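Long-range contact in FAD-dependent oxidoreductase (Actinomadura kijaniata, PDB 3M9V), which is a flavin-dependent oxidoreductase of the acyl-CoA dehydrogenase family that acts in the biosynthesis of the sugar D-kijanose and binds dTDP: residues V263-T277 with L373-M386. Sequence-based numbering, arbitrary orientation.
Sequences VLGVYVGVAQAAYDT and LARLLRDVQAGRFM
Tyr267, on helix 264-277, lays its ring against Gly383 and beside Met386, past the type I turn from Asp379 to Ala382. From CB the side chain leaves with CG anti to the carbonyl carbon (chi1 -59°), which carries the ring along the helix flank to the other segment. Tyr267 CD1 lies 4.0 Å from Val380 O, and Asp379 O sits in the ring plane, 3.9 Å from Tyr267 CE1. Over one face comes the backbone of Gly383, which has no side chain, its CA 3.4 Å from Tyr267 CZ and 3.7 Å from Tyr267 CE2. The hydroxyl ends beside the CB of Ala382, with Tyr267 OH 3.1 Å from Met386 SD; that sulfur stands at the ring edge in a Met-aromatic contact, 5.4 Å from the ring centroid. The two helices run nearly antiparallel, at 155°, within the all-helical C-terminal domain of the acyl-CoA dehydrogenase fold, and the second segment leads into Phe385, an FMN-binding residue. Replacing Tyr267 with an alanine is likely to open a gap against Gly383 and leave the Met386 sulfur without its aromatic partner. Farther along, Val270 CG1 packs 3.7 Å from Val380 CB, and Leu376 CD1 lies 3.5 Å from Ala274 N, touching the CB of both Ala273 and Ala274. Helix 329-362 touches both sides, with Val347 on Tyr267 and Ala351 on Val380. At the far end Thr277 CG2 slides past Leu373 CG, while Thr277 OG1 donates back to Ala273 O.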
loop_
_atom_site.group_PDB
_atom_site.type_symbol
_atom_site.label_atom_id
_atom_site.label_comp_id
_atom_site.label_asym_id
_atom_site.label_seq_id
_atom_site.Cartn_x
_atom_site.Cartn_y
_atom_site.Cartn_z
ATOM N N VAL A 263 -20.597 8.098 13.227
ATOM C CA VAL A 263 -20.817 7.664 11.849
ATOM C C VAL A 263 -19.708 6.734 11.340
ATOM O O VAL A 263 -19.909 6.095 10.320
ATOM C CB VAL A 263 -20.978 8.838 10.849
ATOM C CG1 VAL A 263 -19.643 9.266 10.305
ATOM C CG2 VAL A 263 -21.853 8.384 9.682
ATOM N N LEU A 264 -18.580 6.645 12.047
ATOM C CA LEU A 264 -17.508 5.727 11.718
ATOM C C LEU A 264 -18.044 4.291 11.807
ATOM O O LEU A 264 -17.569 3.457 11.048
ATOM C CB LEU A 264 -16.301 5.873 12.662
ATOM C CG LEU A 264 -15.456 7.161 12.533
ATOM C CD1 LEU A 264 -14.177 7.239 13.383
ATOM C CD2 LEU A 264 -15.161 7.508 11.054
ATOM N N GLY A 265 -18.984 4.015 12.709
ATOM C CA GLY A 265 -19.619 2.707 12.795
ATOM C C GLY A 265 -20.269 2.263 11.496
ATOM O O GLY A 265 -20.344 1.062 11.202
ATOM N N VAL A 266 -20.721 3.216 10.686
ATOM C CA VAL A 266 -21.376 2.908 9.400
ATOM C C VAL A 266 -20.397 2.175 8.471
ATOM O O VAL A 266 -20.665 1.094 7.937
ATOM C CB VAL A 266 -21.980 4.166 8.755
ATOM C CG1 VAL A 266 -22.540 3.813 7.356
ATOM C CG2 VAL A 266 -23.098 4.727 9.684
ATOM N N TYR A 267 -19.197 2.727 8.366
ATOM C CA TYR A 267 -18.199 2.256 7.372
ATOM C C TYR A 267 -17.581 0.975 7.927
ATOM O O TYR A 267 -17.286 0.055 7.157
ATOM C CB TYR A 267 -17.180 3.367 7.075
ATOM C CG TYR A 267 -17.963 4.556 6.544
ATOM C CD1 TYR A 267 -18.552 4.477 5.280
ATOM C CD2 TYR A 267 -18.144 5.730 7.284
ATOM C CE1 TYR A 267 -19.314 5.532 4.756
ATOM C CE2 TYR A 267 -18.906 6.801 6.761
ATOM C CZ TYR A 267 -19.504 6.666 5.524
ATOM O OH TYR A 267 -20.279 7.636 4.956
ATOM N N VAL A 268 -17.469 0.892 9.253
ATOM C CA VAL A 268 -17.064 -0.375 9.834
ATOM C C VAL A 268 -18.094 -1.480 9.532
ATOM O O VAL A 268 -17.718 -2.624 9.245
ATOM C CB VAL A 268 -16.816 -0.306 11.379
ATOM C CG1 VAL A 268 -16.362 -1.679 11.877
ATOM C CG2 VAL A 268 -15.784 0.784 11.769
ATOM N N GLY A 269 -19.390 -1.186 9.616
ATOM C CA GLY A 269 -20.395 -2.218 9.283
ATOM C C GLY A 269 -20.402 -2.650 7.832
ATOM O O GLY A 269 -20.559 -3.843 7.520
ATOM N N VAL A 270 -20.200 -1.688 6.927
ATOM C CA VAL A 270 -20.005 -2.002 5.500
ATOM C C VAL A 270 -18.835 -2.962 5.266
ATOM O O VAL A 270 -18.973 -3.974 4.549
ATOM C CB VAL A 270 -19.888 -0.718 4.636
ATOM C CG1 VAL A 270 -19.595 -1.069 3.179
ATOM C CG2 VAL A 270 -21.240 0.038 4.672
ATOM N N ALA A 271 -17.682 -2.671 5.869
ATOM C CA ALA A 271 -16.574 -3.614 5.734
ATOM C C ALA A 271 -16.915 -4.991 6.316
ATOM O O ALA A 271 -16.492 -6.026 5.798
ATOM C CB ALA A 271 -15.313 -3.036 6.419
ATOM N N GLN A 272 -17.610 -5.021 7.449
ATOM C CA GLN A 272 -17.979 -6.312 8.038
ATOM C C GLN A 272 -18.878 -7.126 7.094
ATOM O O GLN A 272 -18.728 -8.344 6.970
ATOM C CB GLN A 272 -18.616 -6.105 9.423
ATOM C CG GLN A 272 -18.994 -7.407 10.184
ATOM C CD GLN A 272 -17.760 -8.127 10.678
ATOM O OE1 GLN A 272 -17.003 -7.586 11.480
ATOM N NE2 GLN A 272 -17.525 -9.328 10.179
ATOM N N ALA A 273 -19.819 -6.460 6.428
ATOM C CA ALA A 273 -20.842 -7.141 5.652
ATOM C C ALA A 273 -20.123 -7.630 4.393
ATOM O O ALA A 273 -20.429 -8.718 3.944
ATOM C CB ALA A 273 -22.015 -6.190 5.289
ATOM N N ALA A 274 -19.154 -6.885 3.863
ATOM C CA ALA A 274 -18.360 -7.382 2.739
ATOM C C ALA A 274 -17.585 -8.658 3.083
ATOM O O ALA A 274 -17.607 -9.657 2.369
ATOM C CB ALA A 274 -17.399 -6.283 2.208
ATOM N N TYR A 275 -16.921 -8.659 4.229
ATOM C CA TYR A 275 -16.140 -9.807 4.649
ATOM C C TYR A 275 -17.060 -11.026 4.831
ATOM O O TYR A 275 -16.720 -12.119 4.365
ATOM C CB TYR A 275 -15.510 -9.469 5.984
ATOM C CG TYR A 275 -14.577 -10.519 6.540
ATOM C CD1 TYR A 275 -13.689 -11.212 5.718
ATOM C CD2 TYR A 275 -14.562 -10.810 7.887
ATOM C CE1 TYR A 275 -12.811 -12.177 6.248
ATOM C CE2 TYR A 275 -13.672 -11.741 8.428
ATOM C CZ TYR A 275 -12.795 -12.395 7.615
ATOM O OH TYR A 275 -11.949 -13.308 8.208
ATOM N N ASP A 276 -18.191 -10.821 5.514
ATOM C CA ASP A 276 -19.148 -11.896 5.784
ATOM C C ASP A 276 -19.668 -12.525 4.507
ATOM O O ASP A 276 -19.828 -13.743 4.444
ATOM C CB ASP A 276 -20.368 -11.355 6.525
ATOM C CG ASP A 276 -20.049 -11.057 7.969
ATOM O OD1 ASP A 276 -18.969 -11.421 8.467
ATOM O OD2 ASP A 276 -20.869 -10.371 8.582
ATOM N N THR A 277 -19.952 -11.684 3.518
ATOM C CA THR A 277 -20.318 -12.110 2.164
ATOM C C THR A 277 -19.258 -12.926 1.443
ATOM O O THR A 277 -19.561 -13.972 0.845
ATOM C CB THR A 277 -20.666 -10.892 1.279
ATOM O OG1 THR A 277 -21.721 -10.176 1.921
ATOM C CG2 THR A 277 -21.190 -11.333 -0.064
ATOM N N LEU A 373 -21.956 -6.985 -3.112
ATOM C CA LEU A 373 -20.621 -6.398 -2.992
ATOM C C LEU A 373 -20.492 -5.146 -3.872
ATOM O O LEU A 373 -19.689 -4.259 -3.566
ATOM C CB LEU A 373 -19.501 -7.375 -3.359
ATOM C CG LEU A 373 -19.189 -8.432 -2.280
ATOM C CD1 LEU A 373 -18.091 -9.370 -2.793
ATOM C CD2 LEU A 373 -18.697 -7.757 -0.995
ATOM N N ALA A 374 -21.247 -5.115 -4.972
ATOM C CA ALA A 374 -21.156 -4.057 -5.963
ATOM C C ALA A 374 -21.768 -2.830 -5.324
ATOM O O ALA A 374 -21.291 -1.711 -5.522
ATOM C CB ALA A 374 -21.934 -4.450 -7.210
ATOM N N ARG A 375 -22.817 -3.031 -4.533
ATOM C CA ARG A 375 -23.356 -1.902 -3.783
ATOM C C ARG A 375 -22.447 -1.445 -2.625
ATOM O O ARG A 375 -22.327 -0.246 -2.350
ATOM C CB ARG A 375 -24.769 -2.226 -3.266
ATOM C CG ARG A 375 -25.370 -1.082 -2.442
ATOM C CD ARG A 375 -26.837 -1.288 -2.042
ATOM N NE ARG A 375 -27.060 -2.373 -1.093
ATOM C CZ ARG A 375 -27.483 -3.595 -1.410
ATOM N NH1 ARG A 375 -27.657 -4.487 -0.453
ATOM N NH2 ARG A 375 -27.704 -3.977 -2.661
ATOM N N LEU A 376 -21.844 -2.384 -1.902
ATOM C CA LEU A 376 -20.958 -2.069 -0.776
ATOM C C LEU A 376 -19.737 -1.314 -1.299
ATOM O O LEU A 376 -19.284 -0.358 -0.652
ATOM C CB LEU A 376 -20.484 -3.361 -0.129
ATOM C CG LEU A 376 -21.639 -4.163 0.499
ATOM C CD1 LEU A 376 -21.103 -5.209 1.471
ATOM C CD2 LEU A 376 -22.599 -3.240 1.252
ATOM N N LEU A 377 -19.261 -1.683 -2.489
ATOM C CA LEU A 377 -18.149 -0.912 -3.035
ATOM C C LEU A 377 -18.496 0.569 -3.284
ATOM O O LEU A 377 -17.664 1.477 -3.107
ATOM C CB LEU A 377 -17.635 -1.555 -4.326
ATOM C CG LEU A 377 -16.456 -0.805 -4.978
ATOM C CD1 LEU A 377 -15.148 -1.071 -4.210
ATOM C CD2 LEU A 377 -16.220 -1.253 -6.422
ATOM N N ARG A 378 -19.706 0.808 -3.781
ATOM C CA ARG A 378 -20.166 2.189 -3.890
ATOM C C ARG A 378 -20.434 2.858 -2.548
ATOM O O ARG A 378 -20.055 4.029 -2.375
ATOM C CB ARG A 378 -21.414 2.248 -4.775
ATOM C CG ARG A 378 -21.082 1.702 -6.168
ATOM C CD ARG A 378 -22.276 1.838 -7.154
ATOM N NE ARG A 378 -23.224 0.741 -6.997
ATOM C CZ ARG A 378 -24.391 0.849 -6.353
ATOM N NH1 ARG A 378 -25.225 -0.171 -6.258
ATOM N NH2 ARG A 378 -24.798 1.993 -5.822
ATOM N N ASP A 379 -21.150 2.182 -1.648
ATOM C CA ASP A 379 -21.494 2.882 -0.404
ATOM C C ASP A 379 -20.249 3.168 0.437
ATOM O O ASP A 379 -20.194 4.156 1.181
ATOM C CB ASP A 379 -22.431 2.069 0.496
ATOM C CG ASP A 379 -23.795 1.916 -0.122
ATOM O OD1 ASP A 379 -24.104 2.646 -1.074
ATOM O OD2 ASP A 379 -24.532 1.038 0.341
ATOM N N VAL A 380 -19.264 2.279 0.364
ATOM C CA VAL A 380 -18.139 2.411 1.304
ATOM C C VAL A 380 -17.298 3.661 1.010
ATOM O O VAL A 380 -16.533 4.081 1.887
ATOM C CB VAL A 380 -17.212 1.166 1.406
ATOM C CG1 VAL A 380 -16.271 1.131 0.223
ATOM C CG2 VAL A 380 -16.374 1.182 2.709
ATOM N N GLN A 381 -17.455 4.260 -0.171
ATOM C CA GLN A 381 -16.661 5.427 -0.563
ATOM C C GLN A 381 -17.167 6.723 0.079
ATOM O O GLN A 381 -16.420 7.698 0.124
ATOM C CB GLN A 381 -16.595 5.597 -2.090
ATOM C CG GLN A 381 -16.285 4.318 -2.915
ATOM C CD GLN A 381 -14.885 3.775 -2.671
ATOM O OE1 GLN A 381 -13.975 4.503 -2.255
ATOM N NE2 GLN A 381 -14.722 2.471 -2.863
ATOM N N ALA A 382 -18.399 6.744 0.589
ATOM C CA ALA A 382 -19.045 7.999 0.975
ATOM C C ALA A 382 -18.317 8.708 2.126
ATOM O O ALA A 382 -18.348 9.925 2.186
ATOM C CB ALA A 382 -20.478 7.694 1.394
ATOM N N GLY A 383 -17.660 7.990 3.039
ATOM C CA GLY A 383 -16.991 8.586 4.210
ATOM C C GLY A 383 -15.907 9.607 3.886
ATOM O O GLY A 383 -15.695 10.573 4.636
ATOM N N ARG A 384 -15.270 9.384 2.737
ATOM C CA ARG A 384 -14.169 10.173 2.204
ATOM C C ARG A 384 -14.599 11.606 1.936
ATOM O O ARG A 384 -13.777 12.514 1.918
ATOM C CB ARG A 384 -13.672 9.571 0.871
ATOM C CG ARG A 384 -13.057 8.182 1.054
ATOM C CD ARG A 384 -12.810 7.442 -0.253
ATOM N NE ARG A 384 -11.869 8.196 -1.083
ATOM C CZ ARG A 384 -11.503 7.764 -2.283
ATOM N NH1 ARG A 384 -12.026 6.626 -2.723
ATOM N NH2 ARG A 384 -10.648 8.452 -3.021
ATOM N N PHE A 385 -15.888 11.798 1.696
ATOM C CA PHE A 385 -16.354 13.078 1.184
ATOM C C PHE A 385 -17.075 13.822 2.308
ATOM O O PHE A 385 -17.274 15.023 2.170
ATOM C CB PHE A 385 -17.193 12.905 -0.098
ATOM C CG PHE A 385 -16.444 12.141 -1.148
ATOM C CD1 PHE A 385 -15.281 12.669 -1.707
ATOM C CD2 PHE A 385 -16.827 10.846 -1.467
ATOM C CE1 PHE A 385 -14.552 11.932 -2.631
ATOM C CE2 PHE A 385 -16.104 10.095 -2.385
ATOM C CZ PHE A 385 -14.951 10.639 -2.960
ATOM N N MET A 386 -17.419 13.143 3.401
ATOM C CA MET A 386 -18.084 13.754 4.553
ATOM C C MET A 386 -17.226 14.687 5.423
ATOM O O MET A 386 -16.125 14.355 5.856
ATOM C CB MET A 386 -18.712 12.649 5.399
ATOM C CG MET A 386 -19.866 11.928 4.683
ATOM S SD MET A 386 -20.589 10.660 5.777
ATOM C CE MET A 386 -19.236 9.943 6.661
#